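Local coordinates for protein enoyl-CoA hydratase (Thermus thermophilus, PDB 1WZ8) that probably catalyses the reversible hydration of enoyl-CoA thioesters, as a hexameric member of the enoyl-CoA hydratase/isomerase (crotonase) family, at residues Ala118-Ala121 and Leu122-Ala126; Arg136-Gly140 and His141-Gly145; Ala15-Arg18 and Pro19-Glu23. All blocks are in the same frame, centred on the assembly; numbering follows the deposited sequence.

Overall arrangement
All three contacts are local, each within one continuous run of chain, yet their chemistry follows their place in the fold. Contact 1, one helical run of alanines and leucines at the centre of the chain, is almost wholly buried and apolar apart from its backbone bonds. Contact 2, partly buried, joins a short strand to a short helix through an Asp-His pair and brings two arginines together; it meets contact 1 where Leu-120 packs on Leu-137 to Asp-139. Contact 3, a beta hairpin at the margin of the main sheet, is the most peripheral, about 20 Å from the chain's centre and 32 Å from contact 2 between centres, with several exposed residues; it mixes backbone pairing with a tryptophan-leucine CH-pi contact.

Contact 1 (Ala118-Ala121 and Leu122-Ala126); sequences AGLA and LALAA
Leu-120 and Leu-124, one helical turn apart on helix 118-125, cross obliquely on one side of it. Leu-120 has CG anti to the backbone N (chi1 -175°), whereas Leu-124 has CG anti to the carbonyl carbon (chi1 -61°), which swings its isobutyl group back toward the earlier turn. Leu-120 CD1 thus lies 3.8 Å from Leu-124 CG, and Leu-124 CD1 comes 3.9 Å from Leu-120 CG. The branch of Leu-124 also leans over the backbone, its CG 3.3 Å from Leu-120 O. Leu-120 O also accepts Leu-124 N at 2.8 Å, so the amide and side chain of one residue meet the same carbonyl. Ala-123 and Ala-125 add only methyls, Ala-125 CB resting 3.3 Å from Ala-121 O. Three i to i+4 bonds are fairly straight; the fourth, from Ala-125 N to Ala-121 O, bends to 130° in the last turn, just before Ala-126 leaves helical geometry. Leu-122 turns instead to Pro-100 of helix 83-102, while Ala-123 reaches Val-111 of strand 107-111. The helix lies near the chain's centre, its alanines consistent with close packing. As in other crotonases, its first turn probably borders the acyl-CoA pocket, consistent with a methylpentanediol, probably from the crystallisation liquor, beside Ala-118. The chemistry implies a core helix with the carbonyls of Ala-118 to Ala-121 bonded internally and a mainly hydrocarbon surface.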
ATOM      1  N   ALA A 118       7.981  26.520  -0.086  1.00 14.54           N
ATOM      2  CA  ALA A 118       7.148  26.309   1.093  1.00 13.88           C
ATOM      3  C   ALA A 118       5.810  27.016   0.917  1.00 12.28           C
ATOM      4  O   ALA A 118       4.800  26.596   1.475  1.00 10.82           O
ATOM      5  CB  ALA A 118       7.859  26.829   2.340  1.00 14.11           C
ATOM      6  N   GLY A 119       5.812  28.098   0.142  1.00 11.62           N
ATOM      7  CA  GLY A 119       4.578  28.827  -0.101  1.00 10.35           C
ATOM      8  C   GLY A 119       3.586  27.966  -0.864  1.00 11.67           C
ATOM      9  O   GLY A 119       2.395  27.925  -0.542  1.00  9.38           O
ATOM     10  N   LEU A 120       4.077  27.276  -1.887  1.00 10.15           N
ATOM     11  CA  LEU A 120       3.218  26.406  -2.676  1.00 10.54           C
ATOM     12  C   LEU A 120       2.830  25.191  -1.834  1.00 11.08           C
ATOM     13  O   LEU A 120       1.722  24.669  -1.959  1.00 10.81           O
ATOM     14  CB  LEU A 120       3.935  25.958  -3.951  1.00 11.42           C
ATOM     15  CG  LEU A 120       3.121  25.129  -4.954  1.00 12.31           C
ATOM     16  CD1 LEU A 120       1.896  25.921  -5.431  1.00 10.37           C
ATOM     17  CD2 LEU A 120       4.007  24.768  -6.136  1.00 14.65           C
ATOM     18  N   ALA A 121       3.742  24.745  -0.971  1.00  9.97           N
ATOM     19  CA  ALA A 121       3.464  23.595  -0.112  1.00 10.92           C
ATOM     20  C   ALA A 121       2.241  23.862   0.760  1.00 12.04           C
ATOM     21  O   ALA A 121       1.345  23.016   0.883  1.00 10.55           O
ATOM     22  CB  ALA A 121       4.680  23.287   0.768  1.00 13.20           C
ATOM     23  N   LEU A 122       2.203  25.046   1.358  1.00 10.68           N
ATOM     24  CA  LEU A 122       1.098  25.427   2.223  1.00 11.07           C
ATOM     25  C   LEU A 122      -0.177  25.589   1.409  1.00 11.30           C
ATOM     26  O   LEU A 122      -1.242  25.139   1.823  1.00 11.32           O
ATOM     27  CB  LEU A 122       1.428  26.732   2.955  1.00 12.15           C
ATOM     28  CG  LEU A 122       0.397  27.266   3.951  1.00 12.89           C
ATOM     29  CD1 LEU A 122       0.093  26.203   4.998  1.00 12.79           C
ATOM     30  CD2 LEU A 122       0.934  28.534   4.606  1.00 11.97           C
ATOM     31  N   ALA A 123      -0.057  26.220   0.243  1.00 10.08           N
ATOM     32  CA  ALA A 123      -1.200  26.444  -0.639  1.00 11.10           C
ATOM     33  C   ALA A 123      -1.851  25.141  -1.078  1.00  9.91           C
ATOM     34  O   ALA A 123      -3.084  25.021  -1.096  1.00 11.46           O
ATOM     35  CB  ALA A 123      -0.765  27.228  -1.867  1.00  9.88           C
ATOM     36  N   LEU A 124      -1.029  24.169  -1.455  1.00  9.45           N
ATOM     37  CA  LEU A 124      -1.551  22.885  -1.910  1.00 10.24           C
ATOM     38  C   LEU A 124      -1.956  21.934  -0.784  1.00 11.21           C
ATOM     39  O   LEU A 124      -2.696  20.981  -1.020  1.00  9.37           O
ATOM     40  CB  LEU A 124      -0.542  22.205  -2.838  1.00 11.55           C
ATOM     41  CG  LEU A 124      -0.199  22.984  -4.114  1.00 12.47           C
ATOM     42  CD1 LEU A 124       0.651  22.111  -5.035  1.00 10.87           C
ATOM     43  CD2 LEU A 124      -1.486  23.423  -4.819  1.00 10.33           C
ATOM     44  N   ALA A 125      -1.482  22.182   0.434  1.00 10.42           N
ATOM     45  CA  ALA A 125      -1.858  21.328   1.557  1.00  9.63           C
ATOM     46  C   ALA A 125      -3.282  21.682   1.973  1.00 10.41           C
ATOM     47  O   ALA A 125      -4.003  20.866   2.563  1.00 11.92           O
ATOM     48  CB  ALA A 125      -0.901  21.534   2.731  1.00 11.00           C
ATOM     49  N   ALA A 126      -3.686  22.911   1.668  1.00 10.23           N
ATOM     50  CA  ALA A 126      -5.032  23.358   1.998  1.00  9.69           C
ATOM     51  C   ALA A 126      -5.998  22.482   1.215  1.00  9.26           C
ATOM     52  O   ALA A 126      -5.634  21.908   0.190  1.00  9.82           O
ATOM     53  CB  ALA A 126      -5.215  24.822   1.616  1.00  8.04           C
TER

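Contact 2 (Arg136-Gly140 and His141-Gly145); sequences RLLDG and HLRLG
Asp-139 and His-141 form an Asx turn and a His-carboxylate pair at the junction of strand 136-138 and helix 141-144, beside a likely pocket of the crotonase fold marked by a bound methylpentanediol. This molecule, probably from the crystallisation liquor, hydrogen-bonds to His-141 NE2. On the other side of the ring His-141 ND1 donates to Asp-139 OD1 at 3.1 Å and, in a weak bond, to Asp-139 OD2 at 2.8 Å. The carboxylate sits at the ring edge, yet its plane is turned 50° from that of the imidazole, and OD1 is met from above the carboxylate plane. Asp-139 OD2 also takes His-141 N at 3.1 Å, which ties the first turn of the helix to the acid. With CG anti to the backbone N (chi1 175°), the Asp-139 side chain reaches forward past Gly-140 to both groups. Replacing Asp-139 by an alanine takes away the carboxylate and is likely to leave His-141 N and ND1 without this acceptor and the ring freer to turn. Gly-140, the N-cap residue, has positive phi, and its carbonyl oxygen receives weak bonds from Arg-143 N and Leu-144 N. The short helix ends in a Schellman motif: Gly-145, again with positive phi, is the C-prime residue, and Val-146 N returns to His-141 O. Leu-142 packs on Leu-214 of a second subunit. On the more exposed side the guanidinium groups of Arg-136 and Arg-143 lie close, Arg-136 NH1 4.0 Å from Arg-143 NH2, their planes 33° apart. Leu-138 CD2 covers one face of the Arg-143 guanidinium, off toward its rim and 3.9 Å from Arg-143 NH2.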
ATOM      1  N   ARG A 136       1.529  33.106 -10.004  1.00 13.39           N
ATOM      2  CA  ARG A 136       2.677  32.298 -10.408  1.00 14.62           C
ATOM      3  C   ARG A 136       2.875  31.176  -9.390  1.00 12.65           C
ATOM      4  O   ARG A 136       3.093  31.445  -8.212  1.00 13.94           O
ATOM      5  CB  ARG A 136       3.943  33.165 -10.477  1.00 17.17           C
ATOM      6  CG  ARG A 136       5.191  32.419 -10.943  1.00 21.24           C
ATOM      7  CD  ARG A 136       6.322  33.383 -11.279  1.00 28.07           C
ATOM      8  NE  ARG A 136       7.026  33.872 -10.095  1.00 32.89           N
ATOM      9  CZ  ARG A 136       8.128  33.314  -9.599  1.00 35.74           C
ATOM     10  NH1 ARG A 136       8.656  32.248 -10.188  1.00 37.97           N
ATOM     11  NH2 ARG A 136       8.704  33.820  -8.518  1.00 35.63           N
ATOM     12  N   LEU A 137       2.787  29.927  -9.846  1.00 11.74           N
ATOM     13  CA  LEU A 137       2.965  28.773  -8.964  1.00 12.96           C
ATOM     14  C   LEU A 137       4.199  28.004  -9.417  1.00 13.08           C
ATOM     15  O   LEU A 137       4.282  27.560 -10.565  1.00 14.47           O
ATOM     16  CB  LEU A 137       1.728  27.869  -9.013  1.00 12.27           C
ATOM     17  CG  LEU A 137       0.397  28.575  -8.732  1.00 15.58           C
ATOM     18  CD1 LEU A 137      -0.746  27.576  -8.855  1.00 18.43           C
ATOM     19  CD2 LEU A 137       0.413  29.195  -7.340  1.00 17.10           C
ATOM     20  N   LEU A 138       5.154  27.836  -8.512  1.00 12.94           N
ATOM     21  CA  LEU A 138       6.392  27.150  -8.853  1.00 14.55           C
ATOM     22  C   LEU A 138       7.010  26.415  -7.669  1.00 13.10           C
ATOM     23  O   LEU A 138       7.133  26.960  -6.576  1.00 13.70           O
ATOM     24  CB  LEU A 138       7.390  28.173  -9.399  1.00 16.51           C
ATOM     25  CG  LEU A 138       8.801  27.759  -9.824  1.00 19.52           C
ATOM     26  CD1 LEU A 138       8.763  26.779 -10.983  1.00 21.46           C
ATOM     27  CD2 LEU A 138       9.549  29.005 -10.222  1.00 19.77           C
ATOM     28  N   ASP A 139       7.383  25.163  -7.887  1.00 13.04           N
ATOM     29  CA  ASP A 139       8.016  24.393  -6.833  1.00 12.50           C
ATOM     30  C   ASP A 139       9.340  25.110  -6.562  1.00 13.59           C
ATOM     31  O   ASP A 139       9.635  25.484  -5.427  1.00 13.36           O
ATOM     32  CB  ASP A 139       8.277  22.972  -7.302  1.00 13.17           C
ATOM     33  CG  ASP A 139       9.049  22.170  -6.283  1.00 14.63           C
ATOM     34  OD1 ASP A 139       8.441  21.699  -5.298  1.00 15.93           O
ATOM     35  OD2 ASP A 139      10.274  22.033  -6.463  1.00 17.56           O
ATOM     36  N   GLY A 140      10.130  25.282  -7.620  1.00 13.11           N
ATOM     37  CA  GLY A 140      11.392  26.002  -7.534  1.00 15.21           C
ATOM     38  C   GLY A 140      12.630  25.380  -6.912  1.00 15.52           C
ATOM     39  O   GLY A 140      13.698  25.992  -6.944  1.00 16.49           O
ATOM     40  N   HIS A 141      12.519  24.173  -6.372  1.00 15.21           N
ATOM     41  CA  HIS A 141      13.666  23.538  -5.700  1.00 15.43           C
ATOM     42  C   HIS A 141      14.830  23.190  -6.655  1.00 15.83           C
ATOM     43  O   HIS A 141      15.999  23.385  -6.349  1.00 13.72           O
ATOM     44  CB  HIS A 141      13.166  22.274  -5.000  1.00 16.94           C
ATOM     45  CG  HIS A 141      12.333  22.657  -3.802  1.00 19.22           C
ATOM     46  ND1 HIS A 141      10.977  22.649  -3.803  1.00 21.87           N
ATOM     47  CD2 HIS A 141      12.774  23.066  -2.539  1.00 20.68           C
ATOM     48  CE1 HIS A 141      10.612  23.041  -2.566  1.00 21.25           C
ATOM     49  NE2 HIS A 141      11.666  23.298  -1.790  1.00 21.79           N
ATOM     50  N   LEU A 142      14.530  22.661  -7.835  1.00 15.33           N
ATOM     51  CA  LEU A 142      15.579  22.295  -8.782  1.00 18.90           C
ATOM     52  C   LEU A 142      16.422  23.505  -9.172  1.00 20.29           C
ATOM     53  O   LEU A 142      17.610  23.377  -9.464  1.00 20.41           O
ATOM     54  CB  LEU A 142      14.966  21.643 -10.023  1.00 18.14           C
ATOM     55  CG  LEU A 142      14.621  20.149  -9.888  1.00 19.57           C
ATOM     56  CD1 LEU A 142      15.898  19.348  -9.665  1.00 19.35           C
ATOM     57  CD2 LEU A 142      13.651  19.932  -8.732  1.00 19.36           C
ATOM     58  N   ARG A 143      15.798  24.677  -9.171  1.00 21.35           N
ATOM     59  CA  ARG A 143      16.492  25.918  -9.499  1.00 22.91           C
ATOM     60  C   ARG A 143      17.465  26.244  -8.369  1.00 22.51           C
ATOM     61  O   ARG A 143      18.551  26.769  -8.607  1.00 22.16           O
ATOM     62  CB  ARG A 143      15.478  27.055  -9.650  1.00 26.86           C
ATOM     63  CG  ARG A 143      16.073  28.440  -9.813  1.00 30.54           C
ATOM     64  CD  ARG A 143      15.073  29.478  -9.298  1.00 34.34           C
ATOM     65  NE  ARG A 143      14.199  30.035 -10.313  1.00 37.71           N
ATOM     66  CZ  ARG A 143      13.174  30.845 -10.052  1.00 39.61           C
ATOM     67  NH1 ARG A 143      12.881  31.180  -8.802  1.00 41.51           N
ATOM     68  NH2 ARG A 143      12.469  31.382 -11.045  1.00 40.71           N
ATOM     69  N   LEU A 144      17.064  25.927  -7.140  1.00 21.69           N
ATOM     70  CA  LEU A 144      17.893  26.181  -5.960  1.00 20.52           C
ATOM     71  C   LEU A 144      19.022  25.162  -5.853  1.00 20.07           C
ATOM     72  O   LEU A 144      20.037  25.415  -5.201  1.00 19.77           O
ATOM     73  CB  LEU A 144      17.038  26.128  -4.686  1.00 21.50           C
ATOM     74  CG  LEU A 144      17.749  26.314  -3.341  1.00 23.36           C
ATOM     75  CD1 LEU A 144      18.384  27.697  -3.283  1.00 24.26           C
ATOM     76  CD2 LEU A 144      16.758  26.139  -2.198  1.00 23.59           C
ATOM     77  N   GLY A 145      18.835  24.002  -6.477  1.00 16.08           N
ATOM     78  CA  GLY A 145      19.861  22.978  -6.440  1.00 16.44           C
ATOM     79  C   GLY A 145      19.589  21.798  -5.522  1.00 14.05           C
ATOM     80  O   GLY A 145      20.498  21.022  -5.228  1.00 15.13           O
TER

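Contact 3 (Ala15-Arg18 and Pro19-Glu23); sequences AWPR and PGVLE
Trp-16 and Leu-22 meet in a CH-pi contact across a beta hairpin at the margin of the main sheet, where strand 12-18, outermost in this chain, folds back onto strand 21-26. Leu-22 CD1 stands over the centre of the indole six-membered ring, 4.2 Å from the Trp-16 ring centroid and 11° off its normal. The backbone of Gly-20 meets the same ring at its edge, with Gly-20 C 3.8 Å from Trp-16 CZ3. Trp-16 has CG beside its backbone N (chi1 -61°), a setting that sends the indole across toward the returning strand, over Gly-20 to Leu-22. Ala-15 and Glu-23 form an antiparallel hydrogen-bonded pair: Glu-23 N reaches Ala-15 O at 2.7 Å, and Ala-15 N returns a bond to Glu-23 O. Nearer the turn, Trp-16 CA makes a CA-H...O contact with Val-21 O. The chain then turns a corner at Pro-17, whose CD is wedged 3.3 Å from Val-21 O and 3.4 Å from Glu-23 CB. A type II turn from Arg-18 to Val-21 closes the hairpin through the 2.9 Å bond from Val-21 N to Arg-18 O; Gly-20 takes the positive phi its third position requires. Arg-18, bent at chi2, folds back and gives NH1 to Pro-17 O at 2.8 Å. Pro-17, Arg-18 and Val-21 lean on helix 195-207, to which Glu-23 is also tied by OE2 and Tyr-196 OH, while Trp-16 and Leu-22 touch Val-55 and strand 57-62 pairs with the far edge of strand 21-26.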
ATOM      1  N   ALA A  15      -8.267  36.551  12.728  1.00 15.05           N
ATOM      2  CA  ALA A  15      -9.510  37.305  12.672  1.00 14.17           C
ATOM      3  C   ALA A  15     -10.669  36.421  12.228  1.00 15.49           C
ATOM      4  O   ALA A  15     -10.458  35.327  11.708  1.00 16.35           O
ATOM      5  CB  ALA A  15      -9.358  38.484  11.714  1.00 12.15           C
ATOM      6  N   TRP A  16     -11.888  36.901  12.453  1.00 16.59           N
ATOM      7  CA  TRP A  16     -13.094  36.178  12.064  1.00 17.94           C
ATOM      8  C   TRP A  16     -13.850  37.018  11.030  1.00 19.09           C
ATOM      9  O   TRP A  16     -14.844  37.672  11.357  1.00 20.88           O
ATOM     10  CB  TRP A  16     -14.014  35.941  13.272  1.00 18.53           C
ATOM     11  CG  TRP A  16     -13.428  35.122  14.393  1.00 21.00           C
ATOM     12  CD1 TRP A  16     -12.818  35.590  15.524  1.00 22.16           C
ATOM     13  CD2 TRP A  16     -13.437  33.694  14.506  1.00 19.98           C
ATOM     14  NE1 TRP A  16     -12.454  34.542  16.336  1.00 23.27           N
ATOM     15  CE2 TRP A  16     -12.821  33.366  15.734  1.00 22.05           C
ATOM     16  CE3 TRP A  16     -13.909  32.658  13.688  1.00 21.29           C
ATOM     17  CZ2 TRP A  16     -12.662  32.042  16.165  1.00 21.75           C
ATOM     18  CZ3 TRP A  16     -13.752  31.340  14.119  1.00 21.68           C
ATOM     19  CH2 TRP A  16     -13.134  31.047  15.347  1.00 22.33           C
ATOM     20  N   PRO A  17     -13.391  37.016   9.767  1.00 17.75           N
ATOM     21  CA  PRO A  17     -14.059  37.798   8.722  1.00 18.32           C
ATOM     22  C   PRO A  17     -15.523  37.418   8.510  1.00 19.72           C
ATOM     23  O   PRO A  17     -16.335  38.250   8.104  1.00 21.41           O
ATOM     24  CB  PRO A  17     -13.194  37.534   7.488  1.00 17.21           C
ATOM     25  CG  PRO A  17     -12.678  36.152   7.732  1.00 15.24           C
ATOM     26  CD  PRO A  17     -12.296  36.210   9.198  1.00 17.18           C
ATOM     27  N   ARG A  18     -15.847  36.157   8.778  1.00 19.11           N
ATOM     28  CA  ARG A  18     -17.210  35.647   8.643  1.00 20.38           C
ATOM     29  C   ARG A  18     -17.441  34.648   9.766  1.00 20.31           C
ATOM     30  O   ARG A  18     -16.492  34.069  10.292  1.00 19.03           O
ATOM     31  CB  ARG A  18     -17.406  34.950   7.288  1.00 21.87           C
ATOM     32  CG  ARG A  18     -17.400  35.882   6.084  1.00 25.71           C
ATOM     33  CD  ARG A  18     -18.629  36.782   6.057  1.00 27.80           C
ATOM     34  NE  ARG A  18     -18.686  37.588   4.840  1.00 29.93           N
ATOM     35  CZ  ARG A  18     -17.894  38.624   4.587  1.00 30.04           C
ATOM     36  NH1 ARG A  18     -16.976  38.995   5.469  1.00 30.23           N
ATOM     37  NH2 ARG A  18     -18.013  39.286   3.444  1.00 30.40           N
ATOM     38  N   PRO A  19     -18.709  34.431  10.147  1.00 20.74           N
ATOM     39  CA  PRO A  19     -19.030  33.488  11.223  1.00 20.31           C
ATOM     40  C   PRO A  19     -18.402  32.110  11.019  1.00 19.43           C
ATOM     41  O   PRO A  19     -18.618  31.469   9.991  1.00 19.34           O
ATOM     42  CB  PRO A  19     -20.558  33.427  11.182  1.00 21.95           C
ATOM     43  CG  PRO A  19     -20.932  34.797  10.707  1.00 22.84           C
ATOM     44  CD  PRO A  19     -19.934  35.044   9.603  1.00 22.14           C
ATOM     45  N   GLY A  20     -17.619  31.667  12.000  1.00 17.77           N
ATOM     46  CA  GLY A  20     -16.995  30.358  11.922  1.00 16.12           C
ATOM     47  C   GLY A  20     -15.750  30.268  11.061  1.00 15.18           C
ATOM     48  O   GLY A  20     -15.113  29.219  11.002  1.00 15.69           O
ATOM     49  N   VAL A  21     -15.398  31.359  10.391  1.00 13.99           N
ATOM     50  CA  VAL A  21     -14.220  31.364   9.536  1.00 13.52           C
ATOM     51  C   VAL A  21     -13.032  32.014  10.231  1.00 14.75           C
ATOM     52  O   VAL A  21     -12.995  33.233  10.409  1.00 13.65           O
ATOM     53  CB  VAL A  21     -14.483  32.125   8.218  1.00 14.32           C
ATOM     54  CG1 VAL A  21     -13.239  32.086   7.339  1.00 13.20           C
ATOM     55  CG2 VAL A  21     -15.676  31.509   7.489  1.00 13.13           C
ATOM     56  N   LEU A  22     -12.065  31.200  10.635  1.00 13.34           N
ATOM     57  CA  LEU A  22     -10.879  31.736  11.282  1.00 14.26           C
ATOM     58  C   LEU A  22      -9.879  32.065  10.190  1.00 14.83           C
ATOM     59  O   LEU A  22      -9.373  31.176   9.504  1.00 14.67           O
ATOM     60  CB  LEU A  22     -10.274  30.725  12.254  1.00 14.05           C
ATOM     61  CG  LEU A  22      -8.981  31.208  12.922  1.00 17.79           C
ATOM     62  CD1 LEU A  22      -9.243  32.507  13.672  1.00 17.65           C
ATOM     63  CD2 LEU A  22      -8.455  30.145  13.863  1.00 17.60           C
ATOM     64  N   GLU A  23      -9.603  33.351  10.026  1.00 13.95           N
ATOM     65  CA  GLU A  23      -8.671  33.786   9.004  1.00 15.32           C
ATOM     66  C   GLU A  23      -7.287  33.989   9.594  1.00 14.76           C
ATOM     67  O   GLU A  23      -7.120  34.724  10.564  1.00 16.11           O
ATOM     68  CB  GLU A  23      -9.153  35.093   8.382  1.00 15.90           C
ATOM     69  CG  GLU A  23      -8.238  35.623   7.303  1.00 18.78           C
ATOM     70  CD  GLU A  23      -8.613  37.017   6.874  1.00 21.86           C
ATOM     71  OE1 GLU A  23      -8.492  37.945   7.700  1.00 24.30           O
ATOM     72  OE2 GLU A  23      -9.030  37.185   5.713  1.00 25.40           O
TER